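Local coordinates for protein serine protease MT3772 (Mycobacterium tuberculosis, PDB 3K6Y) that acts as a serine endopeptidase of the S1C family and is probably needed for resistance to oxidative and acid stress, at residues Pro23-Asp28 and Pro146-Glu151; Phe63-Asp68 and Val105-Val110; Pro117-Ala122 and Asn191-Gly196; Val167-Tyr172 and Phe210-Gly215. One frame throughout, in Å; residues are numbered along the deposited sequence.

Interaction 1 of 4, residues Pro23-Asp28 and Pro146-Glu151; sequences PVASPD and PARIRE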
loop_
_atom_site.group_PDB
_atom_site.type_symbol
_atom_site.label_atom_id
_atom_site.label_comp_id
_atom_site.label_asym_id
_atom_site.label_seq_id
_atom_site.Cartn_x
_atom_site.Cartn_y
_atom_site.Cartn_z
ATOM N N PRO A 23 2.667 9.698 -35.508
ATOM C CA PRO A 23 3.132 11.055 -35.712
ATOM C C PRO A 23 1.950 12.000 -35.923
ATOM O O PRO A 23 1.000 11.669 -36.647
ATOM C CB PRO A 23 3.948 10.965 -37.012
ATOM C CG PRO A 23 4.142 9.556 -37.272
ATOM C CD PRO A 23 3.041 8.810 -36.622
ATOM N N VAL A 24 2.000 13.155 -35.266
ATOM C CA VAL A 24 0.988 14.189 -35.447
ATOM C C VAL A 24 1.664 15.543 -35.445
ATOM O O VAL A 24 2.801 15.679 -34.988
ATOM C CB VAL A 24 -0.111 14.161 -34.335
ATOM C CG1 VAL A 24 -0.852 12.848 -34.341
ATOM C CG2 VAL A 24 0.472 14.493 -32.934
ATOM N N ALA A 25 0.950 16.554 -35.936
ATOM C CA ALA A 25 1.496 17.908 -35.970
ATOM C C ALA A 25 1.809 18.471 -34.582
ATOM O O ALA A 25 1.215 18.048 -33.585
ATOM C CB ALA A 25 0.550 18.830 -36.713
ATOM N N SER A 26 2.724 19.435 -34.507
ATOM C CA SER A 26 3.031 20.100 -33.252
ATOM C C SER A 26 1.756 20.684 -32.656
ATOM O O SER A 26 0.866 21.135 -33.397
ATOM C CB SER A 26 4.050 21.222 -33.448
ATOM O OG SER A 26 5.313 20.705 -33.800
ATOM N N PRO A 27 1.642 20.661 -31.316
ATOM C CA PRO A 27 0.470 21.253 -30.675
ATOM C C PRO A 27 0.371 22.740 -30.967
ATOM O O PRO A 27 1.390 23.421 -31.130
ATOM C CB PRO A 27 0.727 21.032 -29.181
ATOM C CG PRO A 27 1.747 19.949 -29.126
ATOM C CD PRO A 27 2.583 20.076 -30.344
ATOM N N ASP A 28 -0.855 23.242 -31.028
ATOM C CA ASP A 28 -1.079 24.648 -31.312
ATOM C C ASP A 28 -0.685 25.485 -30.081
ATOM O O ASP A 28 -1.340 25.377 -29.037
ATOM C CB ASP A 28 -2.562 24.824 -31.666
ATOM C CG ASP A 28 -2.937 26.264 -31.970
ATOM O OD1 ASP A 28 -2.079 27.152 -31.841
ATOM O OD2 ASP A 28 -4.114 26.494 -32.313
ATOM N N PRO A 146 -0.099 23.052 -24.172
ATOM C CA PRO A 146 -0.754 22.625 -25.404
ATOM C C PRO A 146 -0.420 21.179 -25.772
ATOM O O PRO A 146 0.724 20.716 -25.566
ATOM C CB PRO A 146 -0.200 23.594 -26.450
ATOM C CG PRO A 146 0.218 24.799 -25.667
ATOM C CD PRO A 146 0.720 24.261 -24.349
ATOM N N ALA A 147 -1.389 20.465 -26.319
ATOM C CA ALA A 147 -1.204 19.061 -26.630
ATOM C C ALA A 147 -2.014 18.673 -27.849
ATOM O O ALA A 147 -2.881 19.419 -28.290
ATOM C CB ALA A 147 -1.569 18.172 -25.415
ATOM N N ARG A 148 -1.703 17.509 -28.403
ATOM C CA ARG A 148 -2.419 16.960 -29.532
ATOM C C ARG A 148 -2.552 15.463 -29.341
ATOM O O ARG A 148 -1.575 14.791 -28.999
ATOM C CB ARG A 148 -1.727 17.309 -30.862
ATOM C CG ARG A 148 -2.562 16.934 -32.067
ATOM C CD ARG A 148 -1.959 17.346 -33.442
ATOM N NE ARG A 148 -1.599 18.763 -33.492
ATOM C CZ ARG A 148 -2.456 19.764 -33.705
ATOM N NH1 ARG A 148 -3.753 19.526 -33.884
ATOM N NH2 ARG A 148 -2.006 21.005 -33.719
ATOM N N ILE A 149 -3.739 14.924 -29.574
ATOM C CA ILE A 149 -3.954 13.488 -29.447
ATOM C C ILE A 149 -3.167 12.749 -30.522
ATOM O O ILE A 149 -3.238 13.108 -31.710
ATOM C CB ILE A 149 -5.448 13.098 -29.589
ATOM C CG1 ILE A 149 -6.310 13.739 -28.487
ATOM C CG2 ILE A 149 -5.637 11.583 -29.604
ATOM C CD1 ILE A 149 -6.055 13.177 -27.064
ATOM N N ARG A 150 -2.433 11.704 -30.126
ATOM C CA ARG A 150 -1.854 10.775 -31.107
ATOM C C ARG A 150 -2.790 9.604 -31.347
ATOM O O ARG A 150 -3.192 9.368 -32.481
ATOM C CB ARG A 150 -0.479 10.265 -30.665
ATOM C CG ARG A 150 0.581 11.316 -30.491
ATOM C CD ARG A 150 1.880 10.624 -30.133
ATOM N NE ARG A 150 2.952 11.539 -29.794
ATOM C CZ ARG A 150 3.737 12.158 -30.679
ATOM N NH1 ARG A 150 3.526 12.005 -31.981
ATOM N NH2 ARG A 150 4.714 12.944 -30.273
ATOM N N GLU A 151 -3.132 8.852 -30.304
ATOM C CA GLU A 151 -3.841 7.596 -30.472
ATOM C C GLU A 151 -4.390 7.115 -29.137
ATOM O O GLU A 151 -3.763 7.346 -28.105
ATOM C CB GLU A 151 -2.842 6.557 -31.006
ATOM C CG GLU A 151 -3.407 5.247 -31.497
ATOM C CD GLU A 151 -2.316 4.280 -31.964
ATOM O OE1 GLU A 151 -1.113 4.504 -31.665
ATOM O OE2 GLU A 151 -2.667 3.282 -32.625
HETATM O O HOH W 1 5.118 13.522 -34.018
HETATM O O HOH W 2 -2.812 21.032 -30.645
#

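Interaction 2 of 4, residues Phe63-Asp68 and Val105-Val110; sequences FVISPD and VAILAV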
loop_
_atom_site.group_PDB
_atom_site.type_symbol
_atom_site.label_atom_id
_atom_site.label_comp_id
_atom_site.label_asym_id
_atom_site.label_seq_id
_atom_site.Cartn_x
_atom_site.Cartn_y
_atom_site.Cartn_z
ATOM N N PHE A 63 -8.150 17.154 -9.941
ATOM C CA PHE A 63 -9.254 17.972 -10.421
ATOM C C PHE A 63 -10.545 17.535 -9.744
ATOM O O PHE A 63 -10.689 16.383 -9.321
ATOM C CB PHE A 63 -9.364 17.960 -11.966
ATOM C CG PHE A 63 -9.522 16.587 -12.547
ATOM C CD1 PHE A 63 -10.776 16.095 -12.916
ATOM C CD2 PHE A 63 -8.410 15.755 -12.719
ATOM C CE1 PHE A 63 -10.916 14.808 -13.426
ATOM C CE2 PHE A 63 -8.541 14.478 -13.221
ATOM C CZ PHE A 63 -9.792 13.997 -13.589
ATOM N N VAL A 64 -11.476 18.476 -9.651
ATOM C CA VAL A 64 -12.739 18.216 -8.981
ATOM C C VAL A 64 -13.627 17.351 -9.877
ATOM O O VAL A 64 -13.912 17.704 -11.028
ATOM C CB VAL A 64 -13.442 19.524 -8.615
ATOM C CG1 VAL A 64 -14.711 19.232 -7.839
ATOM C CG2 VAL A 64 -12.523 20.423 -7.802
ATOM N N ILE A 65 -14.060 16.207 -9.341
ATOM C CA ILE A 65 -14.940 15.297 -10.091
ATOM C C ILE A 65 -16.392 15.327 -9.619
ATOM O O ILE A 65 -17.282 14.876 -10.334
ATOM C CB ILE A 65 -14.411 13.851 -10.062
ATOM C CG1 ILE A 65 -14.092 13.375 -8.631
ATOM C CG2 ILE A 65 -13.213 13.725 -11.001
ATOM C CD1 ILE A 65 -13.882 11.874 -8.496
ATOM N N SER A 66 -16.619 15.841 -8.420
ATOM C CA SER A 66 -17.962 15.960 -7.849
ATOM C C SER A 66 -17.732 16.895 -6.646
ATOM O O SER A 66 -16.606 17.028 -6.174
ATOM C CB SER A 66 -18.457 14.581 -7.431
ATOM O OG SER A 66 -19.850 14.579 -7.147
ATOM N N PRO A 67 -18.782 17.551 -6.117
ATOM C CA PRO A 67 -18.490 18.427 -4.963
ATOM C C PRO A 67 -17.685 17.728 -3.853
ATOM O O PRO A 67 -18.006 16.584 -3.478
ATOM C CB PRO A 67 -19.890 18.860 -4.500
ATOM C CG PRO A 67 -20.672 18.875 -5.820
ATOM C CD PRO A 67 -20.185 17.645 -6.569
ATOM N N ASP A 68 -16.625 18.382 -3.384
ATOM C CA ASP A 68 -15.821 17.827 -2.296
ATOM C C ASP A 68 -15.122 16.516 -2.647
ATOM O O ASP A 68 -14.718 15.771 -1.741
ATOM C CB ASP A 68 -16.610 17.716 -1.000
ATOM C CG ASP A 68 -17.027 19.053 -0.444
ATOM O OD1 ASP A 68 -16.707 20.101 -1.027
ATOM O OD2 ASP A 68 -17.649 19.026 0.637
ATOM N N VAL A 105 -5.020 5.532 -9.750
ATOM C CA VAL A 105 -5.963 6.619 -9.470
ATOM C C VAL A 105 -6.241 6.654 -7.984
ATOM O O VAL A 105 -6.345 5.600 -7.353
ATOM C CB VAL A 105 -7.298 6.419 -10.220
ATOM C CG1 VAL A 105 -8.354 7.461 -9.788
ATOM C CG2 VAL A 105 -7.078 6.505 -11.708
ATOM N N ALA A 106 -6.342 7.863 -7.439
ATOM C CA ALA A 106 -6.819 8.064 -6.077
ATOM C C ALA A 106 -7.956 9.061 -6.109
ATOM O O ALA A 106 -7.977 9.978 -6.950
ATOM C CB ALA A 106 -5.687 8.564 -5.148
ATOM N N ILE A 107 -8.900 8.892 -5.183
ATOM C CA ILE A 107 -9.949 9.892 -4.985
ATOM C C ILE A 107 -9.799 10.426 -3.575
ATOM O O ILE A 107 -9.633 9.651 -2.610
ATOM C CB ILE A 107 -11.372 9.305 -5.203
ATOM C CG1 ILE A 107 -11.515 8.841 -6.663
ATOM C CG2 ILE A 107 -12.449 10.353 -4.851
ATOM C CD1 ILE A 107 -12.842 8.126 -6.992
ATOM N N LEU A 108 -9.837 11.758 -3.493
ATOM C CA LEU A 108 -9.716 12.463 -2.231
ATOM C C LEU A 108 -11.038 13.055 -1.834
ATOM O O LEU A 108 -11.728 13.669 -2.659
ATOM C CB LEU A 108 -8.703 13.613 -2.376
ATOM C CG LEU A 108 -7.358 13.234 -2.977
ATOM C CD1 LEU A 108 -6.486 14.457 -3.089
ATOM C CD2 LEU A 108 -6.621 12.174 -2.184
ATOM N N ALA A 109 -11.365 12.900 -0.548
ATOM C CA ALA A 109 -12.485 13.630 0.056
ATOM C C ALA A 109 -11.952 14.943 0.603
ATOM O O ALA A 109 -10.985 14.959 1.383
ATOM C CB ALA A 109 -13.133 12.808 1.173
ATOM N N VAL A 110 -12.553 16.053 0.182
ATOM C CA VAL A 110 -12.027 17.392 0.493
ATOM C C VAL A 110 -13.195 18.267 0.929
ATOM O O VAL A 110 -13.832 18.940 0.117
ATOM C CB VAL A 110 -11.331 18.023 -0.727
ATOM C CG1 VAL A 110 -10.564 19.282 -0.311
ATOM C CG2 VAL A 110 -10.369 17.011 -1.399
#

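Interaction 3 of 4, residues Pro117-Ala122 and Asn191-Gly196; sequences PLVFAA and NGQVLG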
loop_
_atom_site.group_PDB
_atom_site.type_symbol
_atom_site.label_atom_id
_atom_site.label_comp_id
_atom_site.label_asym_id
_atom_site.label_seq_id
_atom_site.Cartn_x
_atom_site.Cartn_y
_atom_site.Cartn_z
ATOM N N PRO A 117 -17.323 20.766 -10.068
ATOM C CA PRO A 117 -16.735 19.646 -10.768
ATOM C C PRO A 117 -16.594 19.876 -12.253
ATOM O O PRO A 117 -17.309 20.698 -12.857
ATOM C CB PRO A 117 -17.733 18.509 -10.537
ATOM C CG PRO A 117 -19.051 19.177 -10.238
ATOM C CD PRO A 117 -18.699 20.498 -9.599
ATOM N N LEU A 118 -15.694 19.096 -12.829
ATOM C CA LEU A 118 -15.576 18.942 -14.274
ATOM C C LEU A 118 -16.291 17.679 -14.691
ATOM O O LEU A 118 -16.394 16.752 -13.899
ATOM C CB LEU A 118 -14.107 18.845 -14.694
ATOM C CG LEU A 118 -13.257 20.041 -14.253
ATOM C CD1 LEU A 118 -11.835 19.838 -14.712
ATOM C CD2 LEU A 118 -13.801 21.357 -14.791
ATOM N N VAL A 119 -16.767 17.633 -15.932
ATOM C CA VAL A 119 -17.462 16.456 -16.436
ATOM C C VAL A 119 -16.519 15.677 -17.324
ATOM O O VAL A 119 -15.747 16.277 -18.088
ATOM C CB VAL A 119 -18.734 16.857 -17.254
ATOM C CG1 VAL A 119 -19.625 15.650 -17.510
ATOM C CG2 VAL A 119 -19.525 17.897 -16.515
ATOM N N PHE A 120 -16.570 14.352 -17.203
ATOM C CA PHE A 120 -15.867 13.468 -18.130
ATOM C C PHE A 120 -16.551 13.493 -19.480
ATOM O O PHE A 120 -17.790 13.425 -19.570
ATOM C CB PHE A 120 -15.808 12.031 -17.585
ATOM C CG PHE A 120 -14.827 11.869 -16.467
ATOM C CD1 PHE A 120 -15.270 11.708 -15.154
ATOM C CD2 PHE A 120 -13.448 11.890 -16.724
ATOM C CE1 PHE A 120 -14.382 11.587 -14.104
ATOM C CE2 PHE A 120 -12.545 11.760 -15.669
ATOM C CZ PHE A 120 -13.009 11.593 -14.367
ATOM N N ALA A 121 -15.755 13.616 -20.534
ATOM C CA ALA A 121 -16.271 13.560 -21.908
ATOM C C ALA A 121 -16.912 12.214 -22.198
ATOM O O ALA A 121 -16.372 11.176 -21.832
ATOM C CB ALA A 121 -15.167 13.831 -22.903
ATOM N N ALA A 122 -18.069 12.255 -22.860
ATOM C CA ALA A 122 -18.867 11.069 -23.156
ATOM C C ALA A 122 -18.273 10.173 -24.246
ATOM O O ALA A 122 -18.523 8.971 -24.245
ATOM C CB ALA A 122 -20.292 11.470 -23.523
ATOM N N ASN A 191 -14.036 21.833 -25.264
ATOM C CA ASN A 191 -15.307 22.008 -24.573
ATOM C C ASN A 191 -15.124 22.086 -23.056
ATOM O O ASN A 191 -16.087 22.296 -22.325
ATOM C CB ASN A 191 -16.231 20.830 -24.882
ATOM C CG ASN A 191 -16.692 20.805 -26.312
ATOM O OD1 ASN A 191 -16.964 21.844 -26.906
ATOM N ND2 ASN A 191 -16.788 19.615 -26.874
ATOM N N GLY A 192 -13.901 21.888 -22.568
ATOM C CA GLY A 192 -13.674 21.944 -21.135
ATOM C C GLY A 192 -14.051 20.669 -20.403
ATOM O O GLY A 192 -14.172 20.677 -19.185
ATOM N N GLN A 193 -14.244 19.583 -21.141
ATOM C CA GLN A 193 -14.546 18.298 -20.535
ATOM C C GLN A 193 -13.275 17.481 -20.422
ATOM O O GLN A 193 -12.309 17.675 -21.178
ATOM C CB GLN A 193 -15.609 17.556 -21.334
ATOM C CG GLN A 193 -16.920 18.354 -21.412
ATOM C CD GLN A 193 -18.129 17.518 -21.769
ATOM O OE1 GLN A 193 -18.078 16.681 -22.663
ATOM N NE2 GLN A 193 -19.234 17.748 -21.063
ATOM N N VAL A 194 -13.295 16.539 -19.487
ATOM C CA VAL A 194 -12.100 15.774 -19.186
ATOM C C VAL A 194 -12.038 14.512 -20.047
ATOM O O VAL A 194 -12.904 13.622 -19.971
ATOM C CB VAL A 194 -12.043 15.417 -17.693
ATOM C CG1 VAL A 194 -10.775 14.628 -17.379
ATOM C CG2 VAL A 194 -12.055 16.682 -16.835
ATOM N N LEU A 195 -10.966 14.422 -20.829
ATOM C CA LEU A 195 -10.720 13.249 -21.655
ATOM C C LEU A 195 -9.978 12.159 -20.909
ATOM O O LEU A 195 -10.055 10.985 -21.282
ATOM C CB LEU A 195 -9.905 13.632 -22.891
ATOM C CG LEU A 195 -10.627 14.478 -23.937
ATOM C CD1 LEU A 195 -9.630 15.040 -24.932
ATOM C CD2 LEU A 195 -11.683 13.644 -24.653
ATOM N N GLY A 196 -9.229 12.543 -19.881
ATOM C CA GLY A 196 -8.481 11.573 -19.104
ATOM C C GLY A 196 -7.576 12.245 -18.105
ATOM O O GLY A 196 -7.639 13.471 -17.925
HETATM O O HOH W 3 -16.350 20.082 -17.492
HETATM O O HOH W 4 -19.823 14.699 -22.772
#

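Interaction 4 of 4, residues Val167-Tyr172 and Phe210-Gly215; sequences VTRDVY and FVLTAG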
loop_
_atom_site.group_PDB
_atom_site.type_symbol
_atom_site.label_atom_id
_atom_site.label_comp_id
_atom_site.label_asym_id
_atom_site.label_seq_id
_atom_site.Cartn_x
_atom_site.Cartn_y
_atom_site.Cartn_z
ATOM N N VAL A 167 -0.165 -4.698 -15.589
ATOM C CA VAL A 167 -1.509 -4.180 -15.788
ATOM C C VAL A 167 -1.696 -3.777 -17.238
ATOM O O VAL A 167 -0.723 -3.457 -17.899
ATOM C CB VAL A 167 -1.800 -2.972 -14.869
ATOM C CG1 VAL A 167 -1.782 -3.400 -13.420
ATOM C CG2 VAL A 167 -0.802 -1.828 -15.103
ATOM N N THR A 168 -2.940 -3.799 -17.704
ATOM C CA THR A 168 -3.279 -3.340 -19.046
ATOM C C THR A 168 -4.350 -2.276 -18.897
ATOM O O THR A 168 -5.375 -2.517 -18.254
ATOM C CB THR A 168 -3.777 -4.497 -19.949
ATOM O OG1 THR A 168 -2.755 -5.497 -20.038
ATOM C CG2 THR A 168 -4.089 -3.992 -21.361
ATOM N N ARG A 169 -4.100 -1.115 -19.500
ATOM C CA ARG A 169 -4.978 0.050 -19.320
ATOM C C ARG A 169 -5.209 0.745 -20.646
ATOM O O ARG A 169 -4.331 0.759 -21.522
ATOM C CB ARG A 169 -4.308 1.044 -18.384
ATOM C CG ARG A 169 -4.069 0.473 -17.014
ATOM C CD ARG A 169 -3.370 1.439 -16.104
ATOM N NE ARG A 169 -1.976 1.631 -16.480
ATOM C CZ ARG A 169 -1.149 2.471 -15.869
ATOM N NH1 ARG A 169 -1.595 3.237 -14.880
ATOM N NH2 ARG A 169 0.115 2.573 -16.259
ATOM N N ASP A 170 -6.386 1.340 -20.792
ATOM C CA ASP A 170 -6.650 2.220 -21.936
ATOM C C ASP A 170 -6.043 3.594 -21.670
ATOM O O ASP A 170 -6.347 4.236 -20.659
ATOM C CB ASP A 170 -8.158 2.377 -22.173
ATOM C CG ASP A 170 -8.829 1.099 -22.645
ATOM O OD1 ASP A 170 -8.181 0.276 -23.311
ATOM O OD2 ASP A 170 -10.030 0.934 -22.365
ATOM N N VAL A 171 -5.204 4.041 -22.594
ATOM C CA VAL A 171 -4.502 5.301 -22.505
ATOM C C VAL A 171 -4.599 6.067 -23.804
ATOM O O VAL A 171 -4.819 5.459 -24.866
ATOM C CB VAL A 171 -3.023 5.124 -22.066
ATOM C CG1 VAL A 171 -2.952 4.310 -20.770
ATOM C CG2 VAL A 171 -2.187 4.516 -23.161
ATOM N N TYR A 172 -4.439 7.382 -23.728
ATOM C CA TYR A 172 -4.055 8.141 -24.903
ATOM C C TYR A 172 -2.567 8.388 -24.865
ATOM O O TYR A 172 -1.997 8.709 -23.811
ATOM C CB TYR A 172 -4.725 9.512 -24.947
ATOM C CG TYR A 172 -6.221 9.508 -25.072
ATOM C CD1 TYR A 172 -6.847 9.138 -26.270
ATOM C CD2 TYR A 172 -7.020 9.937 -24.015
ATOM C CE1 TYR A 172 -8.229 9.166 -26.392
ATOM C CE2 TYR A 172 -8.409 9.956 -24.128
ATOM C CZ TYR A 172 -9.002 9.579 -25.318
ATOM O OH TYR A 172 -10.364 9.604 -25.449
ATOM N N PHE A 210 1.430 10.423 -21.680
ATOM C CA PHE A 210 0.510 9.317 -21.484
ATOM C C PHE A 210 -0.603 9.757 -20.555
ATOM O O PHE A 210 -0.347 10.411 -19.523
ATOM C CB PHE A 210 1.211 8.127 -20.843
ATOM C CG PHE A 210 2.230 7.481 -21.732
ATOM C CD1 PHE A 210 1.841 6.522 -22.655
ATOM C CD2 PHE A 210 3.556 7.875 -21.683
ATOM C CE1 PHE A 210 2.777 5.917 -23.499
ATOM C CE2 PHE A 210 4.511 7.279 -22.528
ATOM C CZ PHE A 210 4.106 6.312 -23.441
ATOM N N VAL A 211 -1.832 9.413 -20.939
ATOM C CA VAL A 211 -3.049 9.866 -20.271
ATOM C C VAL A 211 -3.989 8.687 -20.075
ATOM O O VAL A 211 -4.315 7.991 -21.048
ATOM C CB VAL A 211 -3.747 10.943 -21.134
ATOM C CG1 VAL A 211 -5.014 11.446 -20.459
ATOM C CG2 VAL A 211 -2.797 12.095 -21.431
ATOM N N LEU A 212 -4.440 8.434 -18.838
ATOM C CA LEU A 212 -5.453 7.395 -18.640
ATOM C C LEU A 212 -6.751 7.875 -19.229
ATOM O O LEU A 212 -7.158 9.004 -18.967
ATOM C CB LEU A 212 -5.683 7.133 -17.152
ATOM C CG LEU A 212 -4.489 6.693 -16.318
ATOM C CD1 LEU A 212 -4.819 6.728 -14.835
ATOM C CD2 LEU A 212 -4.023 5.291 -16.748
ATOM N N THR A 213 -7.439 7.049 -20.010
ATOM C CA THR A 213 -8.680 7.547 -20.603
ATOM C C THR A 213 -9.789 7.745 -19.560
ATOM O O THR A 213 -9.778 7.130 -18.491
ATOM C CB THR A 213 -9.216 6.638 -21.735
ATOM O OG1 THR A 213 -9.703 5.429 -21.163
ATOM C CG2 THR A 213 -8.159 6.364 -22.810
ATOM N N ALA A 214 -10.792 8.545 -19.920
ATOM C CA ALA A 214 -11.965 8.666 -19.072
ATOM C C ALA A 214 -12.591 7.294 -18.779
ATOM O O ALA A 214 -12.963 6.995 -17.649
ATOM C CB ALA A 214 -12.997 9.615 -19.706
ATOM N N GLY A 215 -12.692 6.457 -19.816
ATOM C CA GLY A 215 -13.219 5.103 -19.652
ATOM C C GLY A 215 -12.394 4.260 -18.692
ATOM O O GLY A 215 -12.947 3.479 -17.914
HETATM O O HOH W 5 -11.217 4.017 -22.901
#

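Interaction 1 of 4, residues Pro23-Asp28 and Pro146-Glu151
Pro-27 presses onto the start of the strand segment, its CB 3.6 Å from Ala-147 N and 3.9 Å from Pro-146 CB, while Pro-146 CB in turn comes close to Asp-28 O. Further along, Val-24 turns its branches inward: CG2 lies along the aliphatic stem of Arg-148, 3.8 Å from CD, and CG1 approaches the Ile-149 carbonyl. This is the close-packed part. The two segments run roughly in opposite directions, yet 23-28 forms no strand; between them, every direct hydrogen bond comes from the Arg-148 side chain. That chain leaves with CG anti to the backbone N (chi1 -171°), runs straight, then bends at chi3 (-52°) to lay its guanidinium edge against two carbonyls. Arg-148 NH2 meets Ser-26 O at 2.9 Å, nearly straight and in the guanidinium plane. Arg-148 NE reaches Ala-25 O, also at 2.9 Å but less straight and from above the carbonyl plane, with a weak second bond to Ser-26 O. NH1 turns to Asp-130, in a salt bridge, and to Gly-128 O. Toward solvent the contact is looser: Pro-23, Ala-25 and Ser-26 are exposed, and two waters bridge the segments. One joins Asp-28 N, at 3.0 Å, to Ala-147 O; the other accepts from Arg-150 NH1 and, weakly, from Val-24 N. Arg-150 NH1 also holds Ile-22 O. The N-terminal tail is thus fastened to strand 143-157 of the second barrel of this trypsin-like protease domain by arginine donors, prolines and water rather than by strand pairing, and Asp-130 probably balances much of the Arg-148 charge.

Interaction 2 of 4, residues Phe63-Asp68 and Val105-Val110
Asp-68 O accepts the single hydrogen bond of this contact, from Val-110 N at 2.9 Å and almost straight, with the Ala-109 CA hydrogen pointing to the same oxygen as a weaker companion. The site is in the first of the two six-stranded antiparallel barrels of the chymotrypsin-like fold, where the chain turns from strand 56-66 into strand 69-72, which pairs with strand 105-109. Asp-68 has a positive phi (64°) in this turn, and its CG is anti to its own carbonyl carbon. From there the carboxylate lies beside the Val-110 carbonyl, and Asp-68 CB is 3.2 Å from Val-110 O. Asp-68 OD1 is 3.3 Å from Val-110 O, a close approach of two acceptors that carries no bond; instead OD1 receives the N-H of Leu-113 and OD2 that of His-112. One aspartate therefore gathers the chain just past strand 105-109, its backbone holding Val-110 and its side chain the amides of His-112 and Leu-113. The second part of the contact is apolar and slighter. Ile-107 belongs to the strand that follows the predicted catalytic Asp-104, their side chains about 11 Å apart. Ile-65, at the corner of the chain, also touches Leu-221 and Ile-224. With chi1 at 51°, its CG1 stands between the backbone N and carbonyl carbon, and the two isoleucine side chains cross at about a right angle, meeting at their ends, CD1 of Ile-65 to CD1 of Ile-107, 4.2 Å apart.

Interaction 3 of 4, residues Pro117-Ala122 and Asn191-Gly196
The Phe-120 ring offers an edge to Val-194 O, which lies near the ring plane, 3.7 Å from Phe-120 CD2; Val-194 CG1 meets the rim from off the plane, 3.8 Å from Phe-120 CE2. Phe-63, Ile-65, Ala-214 and Val-217 pack around the same ring. The other flat group, the Gln-193 amide, has NE2 alongside the CB of Val-119 and OE1 near Ala-121 CA. This is where the linker between the two barrels of the chymotrypsin-like fold fastens onto strand 194-201 of the second barrel. Phe-120 and Val-194 form a single beta bridge. Val-194 N donates to Val-119 O at 2.8 Å, straight and in the carbonyl plane, and Ala-121 N returns a bond to Val-194 O at 2.9 Å from above that carbonyl's plane. Val-194 is thus gripped at both backbone polar atoms, and with CG1 anti to its backbone N (chi1 -179°) it turns that branch to the ring and CG2 to Leu-118 CB, 3.7 Å off. Ala-121 CB rests on Leu-195 CD2. Two waters extend the join: one spans Val-119 N and Gly-192 O, the other accepts from Ala-122 N and donates to Gln-193 OE1 at 2.6 Å.

Interaction 4 of 4, residues Val167-Tyr172 and Phe210-Gly215
Thr-213 lays its methyl on the Tyr-172 ring, a CH-pi contact with CG2 4.0 Å from the ring centroid and 18° off the normal. The threonine torsion explains both of its jobs. With chi1 at 71°, OG1 stands between the backbone N and the carbonyl carbon, where it caps Glu-216 N as the N-cap of helix 214-218, and CG2 is left to face the ring. As a hydrogen-bonded pair on one face of the sheet, Tyr-172 CB and Val-211 CB lie 4.2 Å apart; Val-211 CG1 comes to the ring edge, and the tyrosine hydroxyl is bonded to Ala-125 N. In the backbone, Tyr-172 and Val-211 are joined in antiparallel fashion, with Tyr-172 N to Val-211 O at 2.8 Å and Val-211 N to Tyr-172 O at 3.0 Å. Thr-213 N adds a nearly straight bond to Asp-170 O at 3.1 Å. Asp-170 sends its carboxylate to Arg-154 in a salt bridge, and a water 2.7 Å from Thr-213 OG1 also donates weakly to Asp-170 OD2. Arg-169 bends at chi3 (-71°), bringing NH1 within 3.7 Å of Leu-212 CD2 and letting the same nitrogen bind Val-103 O. Its side chain lies about 4 Å from that of Asp-104, the predicted triad aspartate, in the cleft between barrels. The whole is a strand pair in the second barrel of a chymotrypsin-like protease, ending in a short capped helix, with an arginine leaning toward the probable catalytic Ser-His-Asp site.

In the fold
Interactions 1, 3 and 4 all reach the second barrel, while interaction 2 belongs to the first and lies on the opposite side of the chain's centre from interaction 1. Interaction 4 is the most central, true strand pairing with buried residues; interaction 1 is the outermost, an irregular tail held by side-chain donors and water. They meet where Ile-149 CD1 packs on the Tyr-172 ring, in neighbouring strands. Interaction 3 joins the barrels: its linker touches interaction 2 through a probable bond from Leu-118 N to Val-64 O, and its strand touches interaction 4 through Leu-195 O and Ala-214 N. Interaction 2 relies on one backbone bond and a thin apolar touch.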